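PDB 7NMQ: hemolysin BL lytic component L1 from Bacillus cereus, which serves as a lytic component of hemolysin BL, an alpha-helical pore-forming enterotoxin, probably acting together with partner components to permeabilise host cell membranes. Local coordinates for residues T289-Y292 with L293-V297; N65-Y68 with W69-T72; R184-Q187 with K188-D192; T163-L166 with A167-A171. One frame throughout, in Å; residues are numbered along the deposited sequence. Where two conformers were deposited one is given.

Contact 1 (T289-Y292 with L293-V297); sequences TLAY and LYQTV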
ATOM      1  N   THR A 289       0.516  13.300  -7.923  1.00 11.18           N
ATOM      2  CA  THR A 289       1.148  12.203  -7.183  1.00 10.43           C
ATOM      3  C   THR A 289       1.278  12.587  -5.716  1.00 11.17           C
ATOM      4  O   THR A 289       1.095  11.733  -4.839  1.00 11.98           O
ATOM      5  CB  THR A 289       2.477  11.805  -7.800  1.00 11.59           C
ATOM      6  OG1 THR A 289       2.223  11.348  -9.126  1.00 14.60           O
ATOM      7  CG2 THR A 289       3.150  10.742  -6.960  1.00 12.44           C
ATOM      8  N   LEU A 290       1.659  13.819  -5.398  1.00 11.13           N
ATOM      9  CA  LEU A 290       1.864  14.152  -3.964  1.00 10.76           C
ATOM     10  C   LEU A 290       0.540  14.018  -3.211  1.00 11.07           C
ATOM     11  O   LEU A 290       0.627  13.661  -2.031  1.00 11.77           O
ATOM     12  CB  LEU A 290       2.380  15.570  -3.820  1.00 11.82           C
ATOM     13  CG  LEU A 290       3.814  15.805  -4.294  1.00 13.53           C
ATOM     14  CD1 LEU A 290       4.228  17.245  -4.045  1.00 16.64           C
ATOM     15  CD2 LEU A 290       4.803  14.856  -3.700  1.00 16.31           C
ATOM     16  N   ALA A 291      -0.596  14.355  -3.801  1.00 11.26           N
ATOM     17  CA  ALA A 291      -1.919  14.192  -3.165  1.00 12.00           C
ATOM     18  C   ALA A 291      -2.249  12.696  -3.063  1.00 12.26           C
ATOM     19  O   ALA A 291      -2.651  12.270  -1.982  1.00 13.44           O
ATOM     20  CB  ALA A 291      -3.001  14.922  -3.909  1.00 15.17           C
ATOM     21  N   TYR A 292      -2.007  11.922  -4.122  1.00 12.08           N
ATOM     22  CA  TYR A 292      -2.275  10.467  -4.100  1.00 12.47           C
ATOM     23  C   TYR A 292      -1.440   9.808  -2.988  1.00 12.59           C
ATOM     24  O   TYR A 292      -1.918   8.834  -2.344  1.00 13.87           O
ATOM     25  CB  TYR A 292      -2.001   9.860  -5.469  1.00 13.20           C
ATOM     26  CG  TYR A 292      -2.906  10.346  -6.568  1.00 13.88           C
ATOM     27  CD1 TYR A 292      -4.195  10.809  -6.324  1.00 17.95           C
ATOM     28  CD2 TYR A 292      -2.528  10.199  -7.877  1.00 15.76           C
ATOM     29  CE1 TYR A 292      -5.022  11.242  -7.355  1.00 22.32           C
ATOM     30  CE2 TYR A 292      -3.344  10.631  -8.915  1.00 19.50           C
ATOM     31  CZ  TYR A 292      -4.609  11.132  -8.668  1.00 21.95           C
ATOM     32  OH  TYR A 292      -5.357  11.573  -9.754  1.00 27.73           O
ATOM     33  N   LEU A 293      -0.214  10.267  -2.753  1.00 11.25           N
ATOM     34  CA  LEU A 293       0.657   9.701  -1.698  1.00 11.94           C
ATOM     35  C   LEU A 293      -0.027   9.854  -0.337  1.00 12.02           C
ATOM     36  O   LEU A 293      -0.096   8.840   0.393  1.00 13.22           O
ATOM     37  CB  LEU A 293       2.034  10.367  -1.682  1.00 13.12           C
ATOM     38  CG  LEU A 293       3.067   9.794  -2.639  1.00 14.13           C
ATOM     39  CD1 LEU A 293       4.208  10.785  -2.865  1.00 15.50           C
ATOM     40  CD2 LEU A 293       3.632   8.498  -2.069  1.00 14.76           C
ATOM     41  N   TYR A 294      -0.476  11.043   0.053  1.00 12.19           N
ATOM     42  CA  TYR A 294      -1.023  11.143   1.427  1.00 13.09           C
ATOM     43  C   TYR A 294      -2.351  10.366   1.461  1.00 13.73           C
ATOM     44  O   TYR A 294      -2.660   9.774   2.520  1.00 14.71           O
ATOM     45  CB  TYR A 294      -1.090  12.578   1.952  1.00 14.48           C
ATOM     46  CG  TYR A 294      -2.217  13.436   1.470  1.00 15.91           C
ATOM     47  CD1 TYR A 294      -3.509  13.252   1.916  1.00 15.80           C
ATOM     48  CD2 TYR A 294      -1.988  14.548   0.654  1.00 16.87           C
ATOM     49  CE1 TYR A 294      -4.544  14.073   1.480  1.00 18.19           C
ATOM     50  CE2 TYR A 294      -3.020  15.378   0.235  1.00 16.70           C
ATOM     51  CZ  TYR A 294      -4.316  15.138   0.637  1.00 19.77           C
ATOM     52  OH  TYR A 294      -5.328  15.966   0.227  1.00 21.76           O
ATOM     53  N   GLN A 295      -3.097  10.294   0.363  1.00 11.91           N
ATOM     54  CA  GLN A 295      -4.382   9.557   0.322  1.00 12.83           C
ATOM     55  C   GLN A 295      -4.123   8.067   0.537  1.00 12.90           C
ATOM     56  O   GLN A 295      -4.917   7.392   1.224  1.00 14.05           O
ATOM     57  CB  GLN A 295      -5.128   9.762  -0.982  1.00 14.46           C
ATOM     58  CG  GLN A 295      -5.555  11.198  -1.189  1.00 15.33           C
ATOM     59  CD  GLN A 295      -5.966  11.420  -2.630  1.00 18.45           C
ATOM     60  OE1 GLN A 295      -6.029  10.502  -3.472  1.00 23.29           O
ATOM     61  NE2 GLN A 295      -6.309  12.639  -2.912  1.00 21.34           N
ATOM     62  N   THR A 296      -3.059   7.553  -0.062  1.00 11.75           N
ATOM     63  CA  THR A 296      -2.706   6.125   0.022  1.00 11.74           C
ATOM     64  C   THR A 296      -2.231   5.809   1.439  1.00 12.46           C
ATOM     65  O   THR A 296      -2.592   4.727   1.978  1.00 12.08           O
ATOM     66  CB  THR A 296      -1.668   5.733  -1.033  1.00 11.77           C
ATOM     67  OG1 THR A 296      -2.177   6.076  -2.315  1.00 15.29           O
ATOM     68  CG2 THR A 296      -1.427   4.250  -0.980  1.00 12.96           C
ATOM     69  N   VAL A 297      -1.457   6.674   2.074  1.00 11.95           N
ATOM     70  CA  VAL A 297      -1.075   6.431   3.487  1.00 11.76           C
ATOM     71  C   VAL A 297      -2.348   6.434   4.336  1.00 11.92           C
ATOM     72  O   VAL A 297      -2.421   5.623   5.282  1.00 12.64           O
ATOM     73  CB  VAL A 297      -0.042   7.452   3.996  1.00 11.84           C
ATOM     74  CG1 VAL A 297       0.147   7.371   5.517  1.00 12.27           C
ATOM     75  CG2 VAL A 297       1.271   7.228   3.293  1.00 13.38           C
TER

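Contact 2 (N65-Y68 with W69-T72); sequences NANY and WLDT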
ATOM      1  N   ASN A  65      10.747  12.472   1.391  1.00 11.75           N
ATOM      2  CA  ASN A  65       9.557  11.738   1.898  1.00 11.56           C
ATOM      3  C   ASN A  65       9.454  10.388   1.197  1.00 11.59           C
ATOM      4  O   ASN A  65       9.022   9.379   1.823  1.00 12.05           O
ATOM      5  CB  ASN A  65       8.287  12.555   1.703  1.00 11.34           C
ATOM      6  CG  ASN A  65       8.168  13.711   2.653  1.00 12.05           C
ATOM      7  OD1 ASN A  65       8.856  13.773   3.661  1.00 14.05           O
ATOM      8  ND2 ASN A  65       7.320  14.644   2.276  1.00 13.74           N
ATOM      9  N   ALA A  66       9.775  10.336  -0.094  1.00 11.79           N
ATOM     10  CA  ALA A  66       9.684   9.079  -0.851  1.00 11.65           C
ATOM     11  C   ALA A  66      10.683   8.094  -0.262  1.00 11.38           C
ATOM     12  O   ALA A  66      10.373   6.888  -0.114  1.00 11.59           O
ATOM     13  CB  ALA A  66       9.908   9.347  -2.305  1.00 12.52           C
ATOM     14  N   ASN A  67      11.898   8.548   0.019  1.00 12.36           N
ATOM     15  CA  ASN A  67      12.915   7.646   0.601  1.00 13.63           C
ATOM     16  C   ASN A  67      12.518   7.250   2.026  1.00 13.79           C
ATOM     17  O   ASN A  67      12.811   6.122   2.423  1.00 13.88           O
ATOM     18  CB  ASN A  67      14.305   8.271   0.544  1.00 14.22           C
ATOM     19  CG  ASN A  67      14.914   8.118  -0.827  1.00 16.43           C
ATOM     20  OD1 ASN A  67      15.129   7.000  -1.283  1.00 19.53           O
ATOM     21  ND2 ASN A  67      15.062   9.219  -1.535  1.00 17.25           N
ATOM     22  N   TYR A  68      11.806   8.094   2.764  1.00 11.93           N
ATOM     23  CA  TYR A  68      11.343   7.737   4.120  1.00 12.31           C
ATOM     24  C   TYR A  68      10.340   6.597   3.971  1.00 12.23           C
ATOM     25  O   TYR A  68      10.391   5.649   4.772  1.00 12.16           O
ATOM     26  CB  TYR A  68      10.629   8.896   4.810  1.00 12.37           C
ATOM     27  CG  TYR A  68      10.253   8.592   6.232  1.00 13.37           C
ATOM     28  CD1 TYR A  68      11.159   8.774   7.254  1.00 14.58           C
ATOM     29  CD2 TYR A  68       8.984   8.106   6.546  1.00 12.60           C
ATOM     30  CE1 TYR A  68      10.808   8.483   8.566  1.00 15.51           C
ATOM     31  CE2 TYR A  68       8.609   7.853   7.858  1.00 13.40           C
ATOM     32  CZ  TYR A  68       9.532   8.029   8.863  1.00 14.76           C
ATOM     33  OH  TYR A  68       9.198   7.775  10.158  1.00 16.62           O
ATOM     34  N   TRP A  69       9.423   6.681   3.019  1.00 11.57           N
ATOM     35  CA  TRP A  69       8.491   5.548   2.751  1.00 11.21           C
ATOM     36  C   TRP A  69       9.334   4.292   2.555  1.00 11.99           C
ATOM     37  O   TRP A  69       9.075   3.249   3.203  1.00 12.88           O
ATOM     38  CB  TRP A  69       7.553   5.793   1.558  1.00 11.07           C
ATOM     39  CG  TRP A  69       6.975   4.502   1.071  1.00 11.23           C
ATOM     40  CD1 TRP A  69       7.343   3.782  -0.024  1.00 12.47           C
ATOM     41  CD2 TRP A  69       6.034   3.682   1.792  1.00 11.75           C
ATOM     42  NE1 TRP A  69       6.658   2.590  -0.068  1.00 12.85           N
ATOM     43  CE2 TRP A  69       5.865   2.492   1.045  1.00 12.97           C
ATOM     44  CE3 TRP A  69       5.336   3.854   2.991  1.00 12.62           C
ATOM     45  CZ2 TRP A  69       4.975   1.491   1.431  1.00 13.52           C
ATOM     46  CZ3 TRP A  69       4.484   2.843   3.376  1.00 13.64           C
ATOM     47  CH2 TRP A  69       4.300   1.700   2.610  1.00 13.80           C
ATOM     48  N   LEU A  70      10.267   4.322   1.616  1.00 12.77           N
ATOM     49  CA  LEU A  70      10.945   3.083   1.186  1.00 13.57           C
ATOM     50  C   LEU A  70      11.819   2.535   2.307  1.00 14.54           C
ATOM     51  O   LEU A  70      11.894   1.293   2.432  1.00 17.13           O
ATOM     52  CB  LEU A  70      11.790   3.338  -0.065  1.00 14.45           C
ATOM     53  CG  LEU A  70      11.044   3.708  -1.350  1.00 14.87           C
ATOM     54  CD1 LEU A  70      12.019   4.259  -2.408  1.00 17.22           C
ATOM     55  CD2 LEU A  70      10.246   2.526  -1.896  1.00 15.01           C
ATOM     56  N   ASP A  71      12.454   3.376   3.101  1.00 14.70           N
ATOM     57  CA  ASP A  71      13.525   2.922   3.999  1.00 15.84           C
ATOM     58  C   ASP A  71      13.065   2.834   5.453  1.00 15.84           C
ATOM     59  O   ASP A  71      13.719   2.111   6.210  1.00 17.49           O
ATOM     60  CB  ASP A  71      14.749   3.812   3.906  1.00 16.65           C
ATOM     61  CG  ASP A  71      15.378   3.854   2.520  1.00 20.29           C
ATOM     62  OD1 ASP A  71      15.184   2.892   1.748  1.00 26.23           O
ATOM     63  OD2 ASP A  71      16.078   4.824   2.238  1.00 24.45           O
ATOM     64  N   THR A  72      12.026   3.565   5.838  1.00 15.84           N
ATOM     65  CA  THR A  72      11.627   3.645   7.259  1.00 15.95           C
ATOM     66  C   THR A  72      10.164   3.217   7.441  1.00 14.46           C
ATOM     67  O   THR A  72       9.933   2.289   8.251  1.00 16.28           O
ATOM     68  CB  THR A  72      11.918   5.030   7.830  1.00 17.49           C
ATOM     69  OG1 THR A  72      13.298   5.303   7.596  1.00 21.63           O
ATOM     70  CG2 THR A  72      11.585   5.126   9.307  1.00 18.62           C
TER

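Contact 3 (R184-Q187 with K188-D192); sequences RSTQ and KKHFD. With EDO (1,2-ethanediol), chain G.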
ATOM      1  N   ARG A 184      -4.380  11.709 -15.391  1.00 12.40           N
ATOM      2  CA  ARG A 184      -3.885  11.102 -14.135  1.00 12.52           C
ATOM      3  C   ARG A 184      -5.062  10.542 -13.320  1.00 13.21           C
ATOM      4  O   ARG A 184      -4.919   9.462 -12.733  1.00 14.02           O
ATOM      5  CB  ARG A 184      -3.083  12.125 -13.342  1.00 12.39           C
ATOM      6  CG  ARG A 184      -1.696  12.398 -13.907  1.00 12.76           C
ATOM      7  CD  ARG A 184      -0.820  11.139 -13.969  1.00 12.10           C
ATOM      8  NE  ARG A 184      -0.671  10.456 -12.688  1.00 13.12           N
ATOM      9  CZ  ARG A 184       0.055  10.875 -11.671  1.00 13.33           C
ATOM     10  NH1 ARG A 184       0.753  11.991 -11.786  1.00 15.76           N
ATOM     11  NH2 ARG A 184       0.071  10.186 -10.524  1.00 16.30           N
ATOM     12  N   SER A 185      -6.214  11.202 -13.279  0.50 13.96           N
ATOM     13  CA  SER A 185      -7.350  10.679 -12.468  0.50 15.13           C
ATOM     14  C   SER A 185      -7.953   9.450 -13.177  0.50 14.38           C
ATOM     15  O   SER A 185      -8.307   8.467 -12.511  0.50 15.69           O
ATOM     16  CB  SER A 185      -8.355  11.753 -12.150  0.50 17.05           C
ATOM     17  OG  SER A 185      -8.833  12.388 -13.319  0.50 19.67           O
ATOM     18  N   THR A 186      -8.003   9.454 -14.506  1.00 13.56           N
ATOM     19  CA  THR A 186      -8.455   8.273 -15.273  1.00 13.45           C
ATOM     20  C   THR A 186      -7.483   7.132 -15.013  1.00 12.39           C
ATOM     21  O   THR A 186      -7.912   5.986 -14.810  1.00 12.10           O
ATOM     22  CB  THR A 186      -8.631   8.602 -16.754  1.00 15.73           C
ATOM     23  OG1 THR A 186      -9.576   9.668 -16.827  1.00 16.77           O
ATOM     24  CG2 THR A 186      -9.074   7.439 -17.599  1.00 16.38           C
ATOM     25  N   GLN A 187      -6.196   7.415 -15.075  1.00 12.40           N
ATOM     26  CA  GLN A 187      -5.176   6.371 -14.949  1.00 12.55           C
ATOM     27  C   GLN A 187      -5.253   5.744 -13.558  1.00 12.08           C
ATOM     28  O   GLN A 187      -5.114   4.488 -13.420  1.00 13.07           O
ATOM     29  CB  GLN A 187      -3.803   7.011 -15.155  1.00 14.52           C
ATOM     30  CG  GLN A 187      -2.706   5.996 -15.253  1.00 15.76           C
ATOM     31  CD  GLN A 187      -1.353   6.590 -15.526  1.00 14.23           C
ATOM     32  OE1 GLN A 187      -0.549   6.066 -16.315  1.00 15.30           O
ATOM     33  NE2 GLN A 187      -1.094   7.687 -14.860  1.00 14.36           N
ATOM     34  N   LYS A 188      -5.423   6.554 -12.520  1.00 12.22           N
ATOM     35  CA  LYS A 188      -5.470   6.023 -11.144  1.00 13.03           C
ATOM     36  C   LYS A 188      -6.675   5.100 -11.023  1.00 12.91           C
ATOM     37  O   LYS A 188      -6.531   4.068 -10.350  1.00 12.79           O
ATOM     38  CB  LYS A 188      -5.579   7.186 -10.162  1.00 14.30           C
ATOM     39  CG  LYS A 188      -5.565   6.748  -8.703  1.00 18.26           C
ATOM     40  CD  LYS A 188      -5.497   7.845  -7.706  1.00 21.57           C
ATOM     41  CE  LYS A 188      -5.266   7.315  -6.305  1.00 28.29           C
ATOM     42  NZ  LYS A 188      -4.404   6.098  -6.248  1.00 35.88           N
ATOM     43  N   LYS A 189      -7.809   5.489 -11.590  1.00 12.29           N
ATOM     44  CA  LYS A 189      -9.021   4.639 -11.583  1.00 12.40           C
ATOM     45  C   LYS A 189      -8.730   3.304 -12.276  1.00 11.96           C
ATOM     46  O   LYS A 189      -9.155   2.252 -11.789  1.00 13.15           O
ATOM     47  CB  LYS A 189     -10.222   5.329 -12.233  1.00 15.64           C
ATOM     48  CG  LYS A 189     -11.540   4.617 -12.041  1.00 20.02           C
ATOM     49  CD  LYS A 189     -11.850   4.201 -10.603  1.00 24.37           C
ATOM     50  CE  LYS A 189     -13.300   3.845 -10.370  1.00 32.39           C
ATOM     51  NZ  LYS A 189     -13.653   2.535 -10.957  1.00 31.61           N
ATOM     52  N   HIS A 190      -8.045   3.298 -13.412  1.00 12.06           N
ATOM     53  CA  HIS A 190      -7.702   2.034 -14.095  1.00 11.18           C
ATOM     54  C   HIS A 190      -6.879   1.150 -13.155  1.00 11.26           C
ATOM     55  O   HIS A 190      -7.139  -0.057 -13.071  1.00 11.49           O
ATOM     56  CB  HIS A 190      -6.944   2.247 -15.405  1.00 10.98           C
ATOM     57  CG  HIS A 190      -7.789   2.762 -16.516  1.00 12.18           C
ATOM     58  ND1 HIS A 190      -8.889   2.072 -17.010  1.00 12.79           N
ATOM     59  CD2 HIS A 190      -7.655   3.884 -17.284  1.00 12.90           C
ATOM     60  CE1 HIS A 190      -9.398   2.777 -18.026  1.00 13.48           C
ATOM     61  NE2 HIS A 190      -8.655   3.913 -18.197  1.00 13.94           N
ATOM     62  N   PHE A 191      -5.870   1.706 -12.496  1.00 11.50           N
ATOM     63  CA  PHE A 191      -4.984   0.910 -11.614  1.00 11.50           C
ATOM     64  C   PHE A 191      -5.793   0.415 -10.424  1.00 12.84           C
ATOM     65  O   PHE A 191      -5.654  -0.754  -9.979  1.00 13.10           O
ATOM     66  CB  PHE A 191      -3.804   1.756 -11.152  1.00 12.48           C
ATOM     67  CG  PHE A 191      -2.667   0.922 -10.654  1.00 13.32           C
ATOM     68  CD1 PHE A 191      -1.750   0.443 -11.579  1.00 17.53           C
ATOM     69  CD2 PHE A 191      -2.475   0.616  -9.326  1.00 15.27           C
ATOM     70  CE1 PHE A 191      -0.661  -0.306 -11.181  1.00 18.08           C
ATOM     71  CE2 PHE A 191      -1.382  -0.145  -8.949  1.00 16.00           C
ATOM     72  CZ  PHE A 191      -0.495  -0.605  -9.861  1.00 17.64           C
ATOM     73  N   ASP A 192      -6.647   1.275  -9.903  1.00 13.10           N
ATOM     74  CA  ASP A 192      -7.514   0.874  -8.763  1.00 14.96           C
ATOM     75  C   ASP A 192      -8.412  -0.298  -9.172  1.00 13.11           C
ATOM     76  O   ASP A 192      -8.670  -1.188  -8.348  1.00 14.79           O
ATOM     77  CB  ASP A 192      -8.408   2.012  -8.262  1.00 16.42           C
ATOM     78  CG  ASP A 192      -7.687   3.147  -7.555  1.00 22.25           C
ATOM     79  OD1 ASP A 192      -6.556   2.914  -7.117  1.00 25.41           O
ATOM     80  OD2 ASP A 192      -8.317   4.243  -7.400  1.00 30.65           O
TER
HETATM   81  C1  EDO G 506      -2.166   6.644 -10.209  1.00 30.99           C
HETATM   82  O1  EDO G 506      -1.802   5.492 -10.901  1.00 33.60           O
HETATM   83  C2  EDO G 506      -1.728   7.888 -10.867  1.00 29.78           C
HETATM   84  O2  EDO G 506      -2.440   8.344 -12.005  1.00 23.80           O

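Contact 4 (T163-L166 with A167-A171); sequences TAIL and AGQQA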
ATOM      1  N   THR A 163       2.133  28.284 -12.261  1.00 12.10           N
ATOM      2  CA  THR A 163       1.374  27.959 -13.472  1.00 12.78           C
ATOM      3  C   THR A 163       0.714  29.222 -14.002  1.00 12.42           C
ATOM      4  O   THR A 163       0.639  29.395 -15.229  1.00 13.20           O
ATOM      5  CB  THR A 163       0.350  26.846 -13.251  1.00 14.65           C
ATOM      6  OG1 THR A 163       1.035  25.712 -12.725  1.00 16.25           O
ATOM      7  CG2 THR A 163      -0.345  26.501 -14.542  1.00 17.40           C
ATOM      8  N   ALA A 164       0.191  30.103 -13.155  1.00 12.45           N
ATOM      9  CA  ALA A 164      -0.485  31.310 -13.671  1.00 13.83           C
ATOM     10  C   ALA A 164       0.535  32.228 -14.363  1.00 13.11           C
ATOM     11  O   ALA A 164       0.182  32.902 -15.329  1.00 13.13           O
ATOM     12  CB  ALA A 164      -1.151  32.030 -12.531  1.00 15.01           C
ATOM     13  N   ILE A 165       1.776  32.245 -13.903  1.00 12.57           N
ATOM     14  CA  ILE A 165       2.811  33.052 -14.589  1.00 12.70           C
ATOM     15  C   ILE A 165       3.042  32.439 -15.967  1.00 11.58           C
ATOM     16  O   ILE A 165       3.040  33.154 -16.986  1.00 12.42           O
ATOM     17  CB  ILE A 165       4.096  33.140 -13.767  1.00 13.53           C
ATOM     18  CG1 ILE A 165       3.826  33.912 -12.487  1.00 14.45           C
ATOM     19  CG2 ILE A 165       5.237  33.739 -14.564  1.00 15.25           C
ATOM     20  CD1 ILE A 165       4.942  33.853 -11.522  1.00 16.60           C
ATOM     21  N   LEU A 166       3.203  31.139 -16.046  1.00 11.48           N
ATOM     22  CA  LEU A 166       3.423  30.509 -17.341  1.00 12.02           C
ATOM     23  C   LEU A 166       2.190  30.677 -18.241  1.00 11.82           C
ATOM     24  O   LEU A 166       2.356  30.936 -19.459  1.00 12.18           O
ATOM     25  CB  LEU A 166       3.788  29.048 -17.126  1.00 12.53           C
ATOM     26  CG  LEU A 166       5.074  28.792 -16.364  1.00 13.44           C
ATOM     27  CD1 LEU A 166       5.252  27.302 -16.125  1.00 14.65           C
ATOM     28  CD2 LEU A 166       6.277  29.364 -17.093  1.00 14.98           C
ATOM     29  N   ALA A 167       0.972  30.563 -17.720  1.00 11.87           N
ATOM     30  CA  ALA A 167      -0.267  30.742 -18.494  1.00 12.26           C
ATOM     31  C   ALA A 167      -0.393  32.195 -18.958  1.00 12.48           C
ATOM     32  O   ALA A 167      -1.011  32.448 -19.983  1.00 14.59           O
ATOM     33  CB  ALA A 167      -1.457  30.341 -17.643  1.00 12.81           C
ATOM     34  N   GLY A 168       0.216  33.131 -18.234  1.00 12.18           N
ATOM     35  CA  GLY A 168       0.248  34.520 -18.683  1.00 13.01           C
ATOM     36  C   GLY A 168       1.097  34.650 -19.936  1.00 12.91           C
ATOM     37  O   GLY A 168       0.815  35.493 -20.785  1.00 15.91           O
ATOM     38  N   GLN A 169       2.080  33.796 -20.094  1.00 13.29           N
ATOM     39  CA  GLN A 169       2.968  33.777 -21.279  1.00 14.01           C
ATOM     40  C   GLN A 169       2.399  32.963 -22.442  1.00 14.74           C
ATOM     41  O   GLN A 169       2.776  33.261 -23.588  1.00 15.75           O
ATOM     42  CB  GLN A 169       4.339  33.208 -20.932  1.00 15.82           C
ATOM     43  CG  GLN A 169       5.044  33.988 -19.852  1.00 17.51           C
ATOM     44  CD  GLN A 169       6.423  33.475 -19.540  1.00 22.30           C
ATOM     45  OE1 GLN A 169       6.916  32.519 -20.137  1.00 27.22           O
ATOM     46  NE2 GLN A 169       7.070  34.154 -18.606  1.00 27.35           N
ATOM     47  N   GLN A 170       1.640  31.892 -22.202  1.00 14.53           N
ATOM     48  CA  GLN A 170       1.151  30.941 -23.246  1.00 13.90           C
ATOM     49  C   GLN A 170      -0.277  30.522 -22.918  1.00 13.42           C
ATOM     50  O   GLN A 170      -0.499  29.863 -21.863  1.00 13.76           O
ATOM     51  CB  GLN A 170       2.049  29.711 -23.352  1.00 15.26           C
ATOM     52  CG  GLN A 170       3.447  30.040 -23.860  1.00 17.40           C
ATOM     53  CD  GLN A 170       4.220  28.838 -24.345  1.00 19.37           C
ATOM     54  OE1 GLN A 170       5.403  28.689 -24.048  1.00 25.27           O
ATOM     55  NE2 GLN A 170       3.574  27.995 -25.127  1.00 19.02           N
ATOM     56  N   ALA A 171      -1.214  30.901 -23.759  1.00 20.18           N
ATOM     57  CA  ALA A 171      -2.666  30.749 -23.532  1.00 20.46           C
ATOM     58  C   ALA A 171      -3.089  29.289 -23.569  1.00 19.75           C
ATOM     59  O   ALA A 171      -4.181  29.017 -23.093  1.00 20.85           O
ATOM     60  CB  ALA A 171      -3.406  31.578 -24.565  1.00 21.21           C
TER

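Contact 1 (T289-Y292 with L293-V297)
Y292 and T296 make the polar centre of this within-helix contact, which spans successive turns of the long helix 275-325 in the helical bundle of a ClyA-like toxin. The carbonyl oxygen of Y292 takes two bonds from the same threonine. T296 N donates to Y292 O at 2.9 Å in the usual i to i+4 manner, while T296 OG1 donates to Y292 O at 2.8 Å, rising 36° out of the carbonyl plane on the opposite face from the amide. The hydroxyl of this buried side chain is thus satisfied by its own helix, because OG1 stands beside the backbone N (chi1 -56°), turned back over the preceding turn.

On the next flank, Q295 runs alongside Y292 and points the same way. Its amide oxygen sits at the edge of the tyrosine ring, near the ring plane, with OE1 3.4 Å from CD1 of Y292, and the two planes are turned 58° apart. The glutamine's CG presses on the A291 carbonyl, 3.2 Å from A291 O. That same oxygen lies 3.5 Å from CD2 of Y294, over one face of its ring. L290 CD2 and L293 CD1 meet obliquely at 4.2 Å, a plain apolar contact of branch tips.

The leucine side faces two helices: L290 and L293 reach M31 and M24 of helix 10-33, and L290 also touches F149 of helix 107-154, where Y143 meets the Y294 ring edge-to-face. Towards helix 173-200, R184 bonds to T289 OG1 and K188 lies against the Y292 ring as a cation-pi partner.

Contact 2 (N65-Y68 with W69-T72)
From N65 to Y68 each carbonyl receives the amide four residues on, from W69 N to N65 O at 3.0 Å through to T72 N to Y68 O at 2.9 Å, but the helix widens into a pi-type turn across 69-72.

The main side-chain contact is a CH-pi interaction between T72 and Y68. T72 CB stands over one face of the Y68 ring, 3.9 Å from its centroid and 17° off the ring normal, displaced towards the rim. The methyl continues along that face: CG2 comes within 3.5 Å of Y68 CE1 and then spans CZ and OH. Tyrosine is swung onto this course by its first torsion, with CG opposite the backbone N (chi1 -175°), which carries the ring along the helix to the threonine one turn later.

D71 folds back over the carbonyl of N67, and its CG lies 3.4 Å from N67 O. L70 treats the A66 carbonyl similarly, its CG 3.5 Å from A66 O. W69 meets the preceding turn chiefly through CB, near A66 O, and its indole extends away from it.

That indole ties helix 45-103 to helix 10-33, since W69 NE1 donates to D25 while the ring packs on M24. Towards helix 107-154, both the Y68 and W69 side chains touch F138, and N65 lies against L142 and N145.

Contact 3 (R184-Q187 with K188-D192)
R184 joins K188 through its carbonyl, which accepts from K188 N at 3.0 Å and also receives the hydroxyl of a bound 1,2-ethanediol, O2 to R184 O at 2.8 Å. The arginine chain folds back at its second torsion (chi2 -59°) and again at the third, which brings its NE round to the same hydroxyl; NE donates to O2 of the ethanediol at 2.8 Å, with an N-H...O angle of 161°. One diol oxygen therefore bridges the side chain and backbone of a single residue, arriving near the plane at the guanidinium edge. The diol probably comes from the crystallisation liquor; its C1 rests 3.5 Å from CB of K188.

S185 contributes its carbonyl, bonded to K189 N. T186 follows with the principal side-chain contact of the turn. Its methyl lies alongside the H190 imidazole, CG2 to NE2 of H190 at 3.6 Å, the two side chains pointing the same way. The T186 carbonyl also comes close to the ring, with H190 CD2 3.3 Å from T186 O, and ND1 hydrogen-bonds to H255. Q187 closes the segment: its carbonyl accepts from F191 N at 3.0 Å, and its CA lies at the imidazole's edge. K188 NZ has Y27 OH as a hydrogen-bond partner and D192 OD1 only as a long salt bridge.

These are i to i+4 contacts of a regular alpha-helix, with the diol beside R184 and K188. T186, Q187 and H190 face helix 247-272, meeting I262, Y259 and S258, while F191 turns to Y259 and to L22 and V23 of helix 10-33. Helix 173-200 thus touches both, and R184 reaches on to E288 of helix 275-325.

Contact 4 (T163-L166 with A167-A171)
Q169 lies back along the turn formed by I165 and L166 because its CG stands opposite its own carbonyl carbon (chi1 -59°) and the chain then runs extended. This torsion rests CG 3.6 Å from I165 O, while the backbone itself sets Q169 CB 3.4 Å from L166 O. Two residues earlier, the A167 methyl sits against the T163 carbonyl, CB to T163 O at 3.3 Å.

The backbone tightens towards the end of helix 161-169. A167 N donates to T163 O at 2.8 Å, a regular helical bond, but L166 O takes two donors: Q169 N at 2.9 Å, from well above the carbonyl plane, and Q170 N at 3.0 Å, lying in it. The bonds from G168 N and Q169 N to I165 O are both weak. Q170 then leaves helical torsions, with psi at 114°.

L166 points off this turn to I173, L44 and V280, and T163 OG1 is held by the carbonyl of V153. Across the turn itself, the close side-chain contacts are carbons against carbonyl oxygens, while the hydrogen bonds all come from backbone amides. The chemistry is that of a short helix finishing on bifurcated, partly 3-10 backbone bonding, with the carbonyl of L166, four residues before the exit at Q170, accepting from two amides.

Along the chain the order is contact 2 on helix 45-103, contact 4 on helix 161-169, contact 3 on helix 173-200 and contact 1 on helix 275-325. Contacts 1 and 3 touch directly, their centres 13 Å apart. Contact 2 is equally far from contact 1 between centres, yet their nearest atoms stay about 5 Å apart, and M24 of helix 10-33 touches side chains of both. Contact 4 stands off at the end of the molecule, its centre 36 Å from that of the chain. Contacts 1 and 2 thus lie on two of the longest helices, and contact 4 on a short helix leading into helix 173-200, whose last residues enter the first predicted transmembrane segment.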